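Local structure of GTPase activator-like protein (Chaetomium thermophilum, 5HIU) at residues 242-248 against 276-281; 269-273 against 318-322; 188-192 against 229-233; 128-132 against 193-198; 356-360 against 388-392. The protein probably acts as a GTPase activator, this chain being the helical N-terminal part of the longer TSC2 protein. One frame throughout, in Å; residues are numbered along the deposited sequence.

Contact 1: 242-248 against 276-281; sequences SIPTNKL and ICRSHH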
# COMPACT_ATOMS: atom_id res chain seq x y z
N SER A 242 12.00 -4.19 -5.67
CA SER A 242 11.55 -3.36 -6.79
C SER A 242 10.18 -3.68 -7.33
O SER A 242 9.77 -4.83 -7.38
CB SER A 242 12.53 -3.43 -7.95
OG SER A 242 11.98 -2.79 -9.09
N ILE A 243 9.47 -2.63 -7.71
CA ILE A 243 8.24 -2.69 -8.47
C ILE A 243 8.59 -2.79 -9.98
O ILE A 243 9.31 -1.95 -10.51
CB ILE A 243 7.42 -1.41 -8.23
CG1 ILE A 243 7.00 -1.33 -6.77
CG2 ILE A 243 6.17 -1.37 -9.09
CD1 ILE A 243 6.37 0.00 -6.42
N PRO A 244 8.07 -3.80 -10.66
CA PRO A 244 8.35 -3.89 -12.09
C PRO A 244 7.68 -2.74 -12.82
O PRO A 244 6.66 -2.25 -12.36
CB PRO A 244 7.70 -5.22 -12.50
CG PRO A 244 7.49 -5.98 -11.23
CD PRO A 244 7.26 -4.94 -10.18
N THR A 245 8.24 -2.34 -13.96
CA THR A 245 7.77 -1.17 -14.69
C THR A 245 6.27 -1.21 -15.01
O THR A 245 5.55 -0.23 -14.80
CB THR A 245 8.58 -0.92 -16.00
OG1 THR A 245 8.41 -2.02 -16.90
CG2 THR A 245 10.08 -0.74 -15.71
N ASN A 246 5.78 -2.35 -15.48
CA ASN A 246 4.36 -2.48 -15.85
C ASN A 246 3.33 -2.41 -14.70
O ASN A 246 2.12 -2.37 -14.94
CB ASN A 246 4.16 -3.78 -16.62
CG ASN A 246 4.56 -5.00 -15.81
OD1 ASN A 246 5.42 -4.92 -14.94
ND2 ASN A 246 3.95 -6.14 -16.11
N LYS A 247 3.80 -2.40 -13.45
CA LYS A 247 2.93 -2.24 -12.27
C LYS A 247 2.85 -0.80 -11.75
O LYS A 247 1.98 -0.46 -10.92
CB LYS A 247 3.45 -3.13 -11.14
CG LYS A 247 3.45 -4.60 -11.48
CD LYS A 247 2.02 -5.10 -11.61
CE LYS A 247 1.94 -6.36 -12.42
NZ LYS A 247 0.57 -6.47 -12.97
N LEU A 248 3.77 0.04 -12.24
CA LEU A 248 3.96 1.38 -11.71
C LEU A 248 2.70 2.20 -11.82
O LEU A 248 2.24 2.74 -10.84
CB LEU A 248 5.12 2.08 -12.44
CG LEU A 248 5.71 3.34 -11.78
CD1 LEU A 248 6.38 3.02 -10.45
CD2 LEU A 248 6.69 4.01 -12.73
N ILE A 276 9.25 6.25 -4.30
CA ILE A 276 9.13 5.89 -5.71
C ILE A 276 9.62 7.03 -6.63
O ILE A 276 10.27 6.78 -7.67
CB ILE A 276 7.67 5.53 -6.07
CG1 ILE A 276 7.21 4.32 -5.27
CG2 ILE A 276 7.55 5.24 -7.56
CD1 ILE A 276 5.72 4.09 -5.30
N CYS A 277 9.28 8.26 -6.26
CA CYS A 277 9.63 9.42 -7.07
C CYS A 277 11.13 9.65 -7.15
O CYS A 277 11.65 10.02 -8.21
CB CYS A 277 8.94 10.67 -6.52
SG CYS A 277 7.25 10.80 -7.16
N ARG A 278 11.82 9.43 -6.03
CA ARG A 278 13.25 9.59 -5.97
C ARG A 278 14.03 8.39 -6.52
O ARG A 278 15.22 8.26 -6.28
CB ARG A 278 13.67 9.88 -4.53
CG ARG A 278 13.21 11.24 -4.04
CD ARG A 278 13.52 11.40 -2.56
NE ARG A 278 12.60 10.58 -1.78
CZ ARG A 278 12.87 10.05 -0.59
NH1 ARG A 278 14.04 10.24 -0.00
NH2 ARG A 278 11.94 9.32 0.02
N SER A 279 13.36 7.52 -7.28
CA SER A 279 13.93 6.25 -7.72
C SER A 279 13.93 6.27 -9.23
O SER A 279 13.42 7.21 -9.84
CB SER A 279 13.08 5.08 -7.22
OG SER A 279 12.11 4.72 -8.20
N HIS A 280 14.48 5.23 -9.85
CA HIS A 280 14.46 5.08 -11.31
C HIS A 280 13.08 5.27 -11.92
O HIS A 280 12.94 5.62 -13.09
CB HIS A 280 15.03 3.72 -11.73
CG HIS A 280 14.29 2.54 -11.20
ND1 HIS A 280 14.44 2.08 -9.91
CD2 HIS A 280 13.42 1.70 -11.80
CE1 HIS A 280 13.67 1.02 -9.73
NE2 HIS A 280 13.04 0.76 -10.86
N HIS A 281 12.05 5.03 -11.12
CA HIS A 281 10.68 5.23 -11.56
C HIS A 281 10.29 6.72 -11.65
O HIS A 281 9.32 7.08 -12.31
CB HIS A 281 9.73 4.49 -10.62
CG HIS A 281 9.84 2.99 -10.70
ND1 HIS A 281 9.66 2.30 -11.88
CD2 HIS A 281 10.08 2.06 -9.75
CE1 HIS A 281 9.81 1.00 -11.65
NE2 HIS A 281 10.05 0.83 -10.36
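H281 reaches across to the 242-248 turn and meets it with both an edge and a face. With chi1 at -68° its CG lies opposite its own carbonyl carbon, and the imidazole extends toward I243 and L248. At the ring edge, NE2 donates to I243 O at 2.9 Å; the N-H...O angle of 125° makes this a weak, bent bond. S242 OG gives the same oxygen a second weak bond at 3.1 Å from OG to I243 O. L248 holds its CG anti to the backbone N (chi1 -164°), and this places CD1 over one face of H281, 3.7 Å from CD1 to the ring centroid, a CH-pi contact. CD2 of L248 touches the same ring 3.5 Å from H281 ND1. NE2 of H280 lies over the opposite face, toward its rim. Deeper, L248 CD1 packs 3.8 Å from I276 CG2.

The backbone of H281 is fixed from its own side. S279 OG accepts from H281 N at 2.9 Å, a capping bond at the turn into helix 281-294, and OG in turn donates to I276 O at 2.8 Å. The donor role of NE2 toward I243 O would be consistent with a proton on that nitrogen; with both polar bonds to this oxygen weak, the close apolar contacts of L248 probably contribute much of the hold on the ring.

Contact 2: 269-273 against 318-322; sequences AWHTI and VLQKL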
# COMPACT_ATOMS: atom_id res chain seq x y z
N ALA A 269 1.05 7.62 2.58
CA ALA A 269 1.10 7.46 1.13
C ALA A 269 2.14 8.39 0.50
O ALA A 269 2.80 8.06 -0.48
CB ALA A 269 -0.28 7.73 0.50
N TRP A 270 2.28 9.59 1.03
CA TRP A 270 3.20 10.49 0.39
C TRP A 270 4.59 9.91 0.60
O TRP A 270 5.44 9.91 -0.31
CB TRP A 270 3.10 11.92 0.93
CG TRP A 270 4.26 12.66 0.48
CD1 TRP A 270 5.28 13.10 1.24
CD2 TRP A 270 4.59 12.96 -0.87
NE1 TRP A 270 6.24 13.68 0.45
CE2 TRP A 270 5.83 13.60 -0.86
CE3 TRP A 270 3.95 12.74 -2.09
CZ2 TRP A 270 6.45 14.05 -2.02
CZ3 TRP A 270 4.57 13.17 -3.24
CH2 TRP A 270 5.80 13.83 -3.20
N HIS A 271 4.82 9.38 1.79
CA HIS A 271 6.14 8.81 2.10
C HIS A 271 6.49 7.74 1.07
O HIS A 271 7.57 7.73 0.47
CB HIS A 271 6.13 8.23 3.51
CG HIS A 271 7.50 7.94 4.02
ND1 HIS A 271 8.14 6.74 3.79
CD2 HIS A 271 8.35 8.70 4.74
CE1 HIS A 271 9.33 6.77 4.35
NE2 HIS A 271 9.48 7.94 4.94
N THR A 272 5.54 6.86 0.83
CA THR A 272 5.76 5.81 -0.13
C THR A 272 5.90 6.37 -1.54
O THR A 272 6.75 5.92 -2.30
CB THR A 272 4.67 4.73 -0.02
OG1 THR A 272 4.61 4.27 1.34
CG2 THR A 272 4.97 3.58 -0.90
N ILE A 273 5.08 7.36 -1.88
CA ILE A 273 5.18 7.94 -3.22
C ILE A 273 6.52 8.66 -3.35
O ILE A 273 7.09 8.68 -4.45
CB ILE A 273 3.99 8.88 -3.54
CG1 ILE A 273 2.71 8.07 -3.75
CG2 ILE A 273 4.22 9.68 -4.82
CD1 ILE A 273 1.46 8.91 -3.62
N VAL A 318 -0.78 14.76 -5.80
CA VAL A 318 0.58 14.26 -5.74
C VAL A 318 1.50 15.23 -6.48
O VAL A 318 2.63 15.45 -6.07
CB VAL A 318 0.69 12.82 -6.32
CG1 VAL A 318 2.13 12.43 -6.56
CG2 VAL A 318 0.04 11.83 -5.37
N LEU A 319 0.98 15.81 -7.56
CA LEU A 319 1.74 16.79 -8.34
C LEU A 319 2.00 18.05 -7.54
O LEU A 319 3.09 18.59 -7.55
CB LEU A 319 1.03 17.13 -9.66
CG LEU A 319 1.25 16.09 -10.77
CD1 LEU A 319 0.31 16.28 -11.97
CD2 LEU A 319 2.70 16.12 -11.22
N GLN A 320 1.00 18.53 -6.83
CA GLN A 320 1.18 19.72 -6.03
C GLN A 320 2.28 19.47 -5.02
O GLN A 320 3.08 20.33 -4.76
CB GLN A 320 -0.11 20.06 -5.31
CG GLN A 320 0.01 21.20 -4.33
CD GLN A 320 -1.35 21.64 -3.83
OE1 GLN A 320 -2.35 21.64 -4.56
NE2 GLN A 320 -1.40 22.01 -2.56
N LYS A 321 2.30 18.28 -4.47
CA LYS A 321 3.32 17.91 -3.49
C LYS A 321 4.68 17.71 -4.19
O LYS A 321 5.70 18.25 -3.76
CB LYS A 321 2.86 16.66 -2.74
CG LYS A 321 3.64 16.33 -1.48
CD LYS A 321 3.55 17.37 -0.37
CE LYS A 321 4.53 17.05 0.76
NZ LYS A 321 4.80 18.21 1.65
N LEU A 322 4.68 17.00 -5.32
CA LEU A 322 5.90 16.80 -6.06
C LEU A 322 6.54 18.10 -6.50
O LEU A 322 7.73 18.29 -6.30
CB LEU A 322 5.67 15.92 -7.30
CG LEU A 322 6.94 15.38 -7.97
CD1 LEU A 322 7.96 14.85 -6.97
CD2 LEU A 322 6.60 14.28 -8.96
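K321 lies across one face of the W270 indole, and its chain can be traced atom by atom over the ring system. CB begins at the far end of the six-membered ring, 3.9 Å from W270 CZ3. CG is the main touching atom: it stands 3.4 Å from the centroid of that ring and only 5° off the normal, a CH-pi contact over the centre of the face. A bend at chi2 (64°) lifts CD from the indole and returns CE over the pyrrole side, 3.8 Å from CE to W270 NE1. NZ ends 5.3 Å from the five-membered centroid, long for a cation-pi contact and at most a weak attraction.

The two helical segments cross at -65° with axes 11.6 Å apart, a wide separation spanned by W270, K321, I273 and V318. This joins helix 266-277 to helix 302-322 within an all-helical alpha-solenoid, whose helices pack side by side. Beside the tryptophan, one helical turn on, I273 CD1 meets V318 CG2 at 3.7 Å, while the other valine branch, CG1, lies 4.2 Å from W270 CZ3. V318 also packs on S256 and H259 of helix 245-261. Outside the segments, W270 is touched by H259, K325 and Y331, and L322 by Y331 and P332.

Contact 3: 188-192 against 229-233; sequences FALVK and ACIHV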
# COMPACT_ATOMS: atom_id res chain seq x y z
N PHE A 188 -0.02 -9.38 6.80
CA PHE A 188 0.58 -8.18 6.20
C PHE A 188 1.92 -7.90 6.88
O PHE A 188 2.93 -7.67 6.21
CB PHE A 188 -0.29 -6.92 6.40
CG PHE A 188 -1.45 -6.78 5.45
CD1 PHE A 188 -1.26 -6.79 4.09
CD2 PHE A 188 -2.74 -6.55 5.93
CE1 PHE A 188 -2.31 -6.62 3.23
CE2 PHE A 188 -3.81 -6.40 5.07
CZ PHE A 188 -3.59 -6.44 3.73
N ALA A 189 1.94 -7.92 8.20
CA ALA A 189 3.21 -7.74 8.92
C ALA A 189 4.23 -8.75 8.40
O ALA A 189 5.36 -8.39 8.11
CB ALA A 189 3.04 -7.87 10.43
N LEU A 190 3.82 -10.01 8.23
CA LEU A 190 4.74 -11.06 7.78
C LEU A 190 5.24 -10.82 6.37
O LEU A 190 6.38 -11.11 6.07
CB LEU A 190 4.09 -12.44 7.85
CG LEU A 190 5.01 -13.64 7.65
CD1 LEU A 190 6.05 -13.71 8.74
CD2 LEU A 190 4.19 -14.91 7.64
N VAL A 191 4.37 -10.32 5.52
CA VAL A 191 4.72 -10.08 4.12
C VAL A 191 5.72 -8.92 4.06
O VAL A 191 6.70 -8.97 3.32
CB VAL A 191 3.48 -9.73 3.28
CG1 VAL A 191 3.88 -9.32 1.89
CG2 VAL A 191 2.51 -10.88 3.22
N LYS A 192 5.46 -7.87 4.82
CA LYS A 192 6.40 -6.76 4.96
C LYS A 192 7.80 -7.27 5.37
O LYS A 192 8.80 -6.88 4.78
CB LYS A 192 5.84 -5.76 5.97
CG LYS A 192 6.60 -4.46 6.12
CD LYS A 192 6.20 -3.76 7.42
CE LYS A 192 7.21 -2.69 7.85
NZ LYS A 192 6.75 -1.89 9.01
N ALA A 229 -1.66 -0.91 6.01
CA ALA A 229 -0.83 -2.10 5.93
C ALA A 229 -0.32 -2.31 4.51
O ALA A 229 0.86 -2.55 4.33
CB ALA A 229 -1.59 -3.33 6.42
N CYS A 230 -1.20 -2.21 3.51
CA CYS A 230 -0.81 -2.35 2.12
C CYS A 230 0.17 -1.30 1.66
O CYS A 230 1.02 -1.58 0.82
CB CYS A 230 -2.03 -2.27 1.21
SG CYS A 230 -3.12 -3.66 1.47
N ILE A 231 0.07 -0.08 2.19
CA ILE A 231 1.03 0.95 1.86
C ILE A 231 2.39 0.55 2.38
O ILE A 231 3.41 0.71 1.70
CB ILE A 231 0.64 2.30 2.47
CG1 ILE A 231 -0.54 2.87 1.71
CG2 ILE A 231 1.79 3.30 2.40
CD1 ILE A 231 -1.29 3.93 2.51
N HIS A 232 2.43 0.04 3.60
CA HIS A 232 3.69 -0.39 4.18
C HIS A 232 4.26 -1.57 3.42
O HIS A 232 5.47 -1.63 3.24
CB HIS A 232 3.54 -0.64 5.69
CG HIS A 232 3.15 0.60 6.42
ND1 HIS A 232 3.76 1.82 6.18
CD2 HIS A 232 2.18 0.84 7.33
CE1 HIS A 232 3.19 2.75 6.93
NE2 HIS A 232 2.22 2.18 7.64
N VAL A 233 3.41 -2.44 2.87
CA VAL A 233 3.93 -3.53 2.06
C VAL A 233 4.61 -2.96 0.83
O VAL A 233 5.69 -3.39 0.46
CB VAL A 233 2.85 -4.55 1.70
CG1 VAL A 233 3.26 -5.39 0.50
CG2 VAL A 233 2.59 -5.44 2.90
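F188 meets A229 and C230 through different parts of its ring. The methyl of A229 comes over one face: its CB lies 3.5 Å from F188 CD2, and its line to the ring centroid is 29° off the normal, a CH-pi contact. C230 SG approaches obliquely near the far end, 3.5 Å from F188 CE1, a cysteine sulfur-aromatic contact. V233 CG2 packs from a third direction, 4.2 Å from F188 CD1 and 4.2 Å from V191 CG1, so it bridges two residues one helical turn apart on the facing helix.

Outside this apolar shell, K192 keeps an extended chain with CG anti to its N (chi1 -173°), running past H232 with its CG 4.2 Å from H232 O. The imidazole end of H232 turns elsewhere, its ND1 bonded to E235. The helix segments run nearly parallel, 11° apart with axes at 9.3 Å, and come closest at K192 and V233, whose CA atoms are 5.0 Å apart.

Helix 204-219 lies between the two in sequence, and this near-parallel pairing of every second helix fits an alpha-solenoid. It packs against both, through L210 on V191, L214 on V233, and I217 and C218 on C230; helix 139-163 adds L147 to F188.

Contact 4: 128-132 against 193-198; sequences HGRNI and DVIKFN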
# COMPACT_ATOMS: atom_id res chain seq x y z
N HIS A 128 9.96 -14.42 12.04
CA HIS A 128 9.37 -13.17 11.56
C HIS A 128 9.94 -12.74 10.22
O HIS A 128 10.19 -11.59 9.99
CB HIS A 128 9.48 -12.07 12.62
CG HIS A 128 8.86 -12.46 13.92
ND1 HIS A 128 7.50 -12.42 14.12
CD2 HIS A 128 9.40 -13.00 15.04
CE1 HIS A 128 7.23 -12.87 15.33
NE2 HIS A 128 8.36 -13.23 15.91
N GLY A 129 10.14 -13.71 9.34
CA GLY A 129 10.40 -13.43 7.93
C GLY A 129 11.87 -13.40 7.60
O GLY A 129 12.22 -13.22 6.45
N ARG A 130 12.71 -13.61 8.61
CA ARG A 130 14.15 -13.45 8.49
C ARG A 130 14.78 -14.61 7.81
O ARG A 130 15.69 -14.42 7.03
CB ARG A 130 14.78 -13.30 9.87
CG ARG A 130 14.44 -11.98 10.53
CD ARG A 130 15.03 -11.88 11.92
NE ARG A 130 14.68 -10.62 12.57
CZ ARG A 130 15.42 -9.51 12.53
NH1 ARG A 130 16.59 -9.45 11.90
NH2 ARG A 130 14.97 -8.43 13.16
N ASN A 131 14.31 -15.82 8.12
CA ASN A 131 14.93 -17.05 7.63
C ASN A 131 13.93 -17.93 6.91
O ASN A 131 12.98 -18.39 7.50
CB ASN A 131 15.54 -17.83 8.79
CG ASN A 131 16.16 -19.15 8.34
OD1 ASN A 131 16.37 -19.39 7.15
ND2 ASN A 131 16.46 -20.00 9.30
N ILE A 132 14.15 -18.14 5.63
CA ILE A 132 13.28 -18.95 4.80
C ILE A 132 14.08 -20.05 4.08
O ILE A 132 13.65 -20.57 3.02
CB ILE A 132 12.50 -18.08 3.80
CG1 ILE A 132 13.39 -17.53 2.69
CG2 ILE A 132 11.84 -16.94 4.54
CD1 ILE A 132 12.62 -17.07 1.46
N ASP A 193 7.88 -8.17 6.34
CA ASP A 193 9.17 -8.63 6.87
C ASP A 193 9.93 -9.58 5.94
O ASP A 193 11.18 -9.58 5.90
CB ASP A 193 8.97 -9.31 8.20
CG ASP A 193 8.48 -8.35 9.26
OD1 ASP A 193 8.47 -7.13 8.99
OD2 ASP A 193 8.10 -8.81 10.36
N VAL A 194 9.18 -10.38 5.20
CA VAL A 194 9.79 -11.31 4.29
C VAL A 194 10.42 -10.51 3.16
O VAL A 194 11.51 -10.82 2.73
CB VAL A 194 8.78 -12.37 3.84
CG1 VAL A 194 9.37 -13.24 2.74
CG2 VAL A 194 8.42 -13.26 5.03
N ILE A 195 9.75 -9.45 2.74
CA ILE A 195 10.28 -8.54 1.72
C ILE A 195 11.57 -7.91 2.22
O ILE A 195 12.59 -7.92 1.54
CB ILE A 195 9.23 -7.49 1.32
CG1 ILE A 195 8.23 -8.13 0.34
CG2 ILE A 195 9.88 -6.31 0.63
CD1 ILE A 195 6.95 -7.36 0.12
N LYS A 196 11.53 -7.42 3.45
CA LYS A 196 12.68 -6.75 4.04
C LYS A 196 13.90 -7.65 4.02
O LYS A 196 14.95 -7.26 3.51
CB LYS A 196 12.36 -6.30 5.47
CG LYS A 196 13.55 -5.69 6.17
CD LYS A 196 13.19 -4.79 7.32
CE LYS A 196 14.43 -4.52 8.18
NZ LYS A 196 14.26 -3.48 9.24
N PHE A 197 13.74 -8.86 4.56
CA PHE A 197 14.87 -9.78 4.76
C PHE A 197 15.19 -10.73 3.61
O PHE A 197 16.27 -11.27 3.59
CB PHE A 197 14.66 -10.60 6.02
CG PHE A 197 14.66 -9.78 7.27
CD1 PHE A 197 15.82 -9.17 7.71
CD2 PHE A 197 13.48 -9.59 8.00
CE1 PHE A 197 15.82 -8.40 8.86
CE2 PHE A 197 13.48 -8.82 9.16
CZ PHE A 197 14.65 -8.23 9.59
N ASN A 198 14.30 -10.91 2.65
CA ASN A 198 14.47 -12.02 1.69
C ASN A 198 13.83 -11.75 0.34
O ASN A 198 13.33 -12.67 -0.31
CB ASN A 198 13.84 -13.30 2.27
CG ASN A 198 14.69 -13.95 3.31
OD1 ASN A 198 15.83 -14.26 3.05
ND2 ASN A 198 14.16 -14.16 4.49
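N198 ND2 bridges two successive carbonyls of the 128-132 loop. It donates to G129 O at 2.9 Å with a bent N-H...O angle of 132°, the donor tilted out of the carbonyl plane, and weakly to R130 O at 3.0 Å between ND2 and that oxygen. Both bonds depend on chi1 of N198 (-77°), which swings CG away from its own carbonyl carbon and toward the loop. I132 lines the amide from the other direction, its CG2 3.6 Å from ND2.

G129 supplies close access. Having no side chain, it puts its CA 3.5 Å from V194 CG2, while its N is satisfied by T126 OG1 of helix 115-126. H128 O has no such partner across the contact: it faces D193 CB, and D193 OD2, 3.5 Å from H128 O, is a fellow acceptor. N131 OD1 is taken by A133 N.

The contact ties the loop between helices 115-126 and 139-163 to residues 193-198 of helix 179-198, an inter-helix connection of the alpha-solenoid. V194 also packs on M139, F140 and L143 of helix 139-163.

At the outer side, R130 runs extended over F197. Its CG lies 3.7 Å from the ring centroid over one face, and further along F197 CZ sits 3.2 Å above the guanidinium plane, over its centre. The two planes are turned 38° apart, while K196 CG covers the opposite face of the phenyl ring.

Contact 5: 356-360 against 388-392; sequences TEILR and VAAQC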
# COMPACT_ATOMS: atom_id res chain seq x y z
N THR A 356 -11.17 24.06 -7.53
CA THR A 356 -10.41 24.50 -6.35
C THR A 356 -8.99 23.89 -6.31
O THR A 356 -8.04 24.58 -5.93
CB THR A 356 -11.15 24.20 -5.02
OG1 THR A 356 -12.48 24.72 -5.09
CG2 THR A 356 -10.44 24.83 -3.82
N GLU A 357 -8.86 22.61 -6.70
CA GLU A 357 -7.55 21.91 -6.70
C GLU A 357 -6.63 22.41 -7.82
O GLU A 357 -5.50 22.84 -7.54
CB GLU A 357 -7.71 20.39 -6.78
CG GLU A 357 -8.27 19.77 -5.51
CD GLU A 357 -7.48 20.16 -4.26
OE1 GLU A 357 -6.38 19.57 -4.01
OE2 GLU A 357 -7.96 21.06 -3.52
N ILE A 358 -7.12 22.37 -9.05
CA ILE A 358 -6.41 22.99 -10.18
C ILE A 358 -5.76 24.29 -9.72
O ILE A 358 -4.57 24.50 -9.92
CB ILE A 358 -7.34 23.33 -11.36
CG1 ILE A 358 -7.97 22.07 -11.98
CG2 ILE A 358 -6.55 24.09 -12.43
CD1 ILE A 358 -7.05 21.27 -12.88
N LEU A 359 -6.56 25.15 -9.10
CA LEU A 359 -6.09 26.41 -8.57
C LEU A 359 -5.06 26.21 -7.48
O LEU A 359 -4.02 26.86 -7.48
CB LEU A 359 -7.25 27.25 -8.00
CG LEU A 359 -8.24 27.95 -8.96
CD1 LEU A 359 -9.17 28.89 -8.19
CD2 LEU A 359 -7.51 28.71 -10.05
N ARG A 360 -5.34 25.32 -6.54
CA ARG A 360 -4.45 25.15 -5.38
C ARG A 360 -3.05 24.76 -5.83
O ARG A 360 -2.06 25.23 -5.28
CB ARG A 360 -5.03 24.17 -4.33
CG ARG A 360 -4.00 23.65 -3.31
CD ARG A 360 -4.48 23.52 -1.87
NE ARG A 360 -5.72 22.74 -1.76
CZ ARG A 360 -6.82 23.14 -1.12
NH1 ARG A 360 -6.86 24.31 -0.47
NH2 ARG A 360 -7.89 22.36 -1.10
N VAL A 388 -5.66 28.80 -17.94
CA VAL A 388 -6.23 27.73 -17.11
C VAL A 388 -6.80 28.33 -15.83
O VAL A 388 -7.96 28.09 -15.47
CB VAL A 388 -5.21 26.66 -16.71
CG1 VAL A 388 -5.87 25.65 -15.77
CG2 VAL A 388 -4.65 25.93 -17.92
N ALA A 389 -5.99 29.13 -15.15
CA ALA A 389 -6.40 29.70 -13.88
C ALA A 389 -7.75 30.35 -14.00
O ALA A 389 -8.58 30.19 -13.12
CB ALA A 389 -5.38 30.72 -13.41
N ALA A 390 -7.97 31.07 -15.10
CA ALA A 390 -9.20 31.82 -15.33
C ALA A 390 -10.38 30.89 -15.54
O ALA A 390 -11.46 31.11 -14.98
CB ALA A 390 -9.05 32.75 -16.52
N GLN A 391 -10.17 29.84 -16.32
CA GLN A 391 -11.18 28.81 -16.51
C GLN A 391 -11.70 28.27 -15.17
O GLN A 391 -12.89 27.97 -15.06
CB GLN A 391 -10.62 27.67 -17.36
CG GLN A 391 -11.69 26.75 -17.92
CD GLN A 391 -11.40 26.31 -19.34
OE1 GLN A 391 -10.40 26.71 -19.94
NE2 GLN A 391 -12.28 25.47 -19.89
N CYS A 392 -10.84 28.16 -14.16
CA CYS A 392 -11.27 27.77 -12.80
C CYS A 392 -12.09 28.86 -12.10
O CYS A 392 -12.75 28.59 -11.10
CB CYS A 392 -10.08 27.43 -11.90
SG CYS A 392 -8.85 26.36 -12.66
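With chi1 of I358 at -63°, its CG2 branch is anti to the backbone N and faces C392, whose own chi1 of -46° turns SG back toward the isoleucine; L359 (chi1 -74°) brings CG and CD2 against CB of the same cysteine. The contact joins helix 352-366 to helix 383-391 at 388-392, a buried helix-helix interface of the alpha-solenoid.

C392 packs against two neighbouring residues of helix 352-366, its SG on I358 and its CB on L359. L359 CD2 lies 3.4 Å from C392 CB, with CG of the leucine at 3.5 Å from that carbon, so the methylene is held alongside a forked end. On the sulfur side, I358 CG2 is placed 3.2 Å from SG, so short that its exact value is doubtful at 2.50 Å resolution. No hydrogen bond crosses between the segments; the contact is made by apolar groups.

Outside the two segments, V346 of helix 336-348 and L316 of helix 302-322 pack on I358, S347 touches C392, and Q426 of helix 423-441 touches L359.

Toward V388, the isoleucine and valine side chains meet at about a right angle, I358 CG2 3.7 Å from V388 CG1.

In the fold
The five contacts form a row along the solenoid, contacts 3 and 4 interleaved in sequence and contacts 1 and 2 likewise. No ligand or catalytic site is known among them; the Rap-GAP domain probably lies elsewhere in the longer protein. Contacts 3 and 4 both use helix 179-198, their centres 12 Å apart, and meet where L190 packs on G129. Contact 3 reaches contact 2 through I231 on T272, with centres 19 Å apart. Contacts 1 and 2 share helix 266-277, touch through C277 and L322, and have centres 14 Å apart. Contact 2 adjoins contact 5 through Q320 and R360, centres 20 Å apart. Contacts 4 and 5 have centres 47 Å apart and lie on opposite sides of the chain's centre.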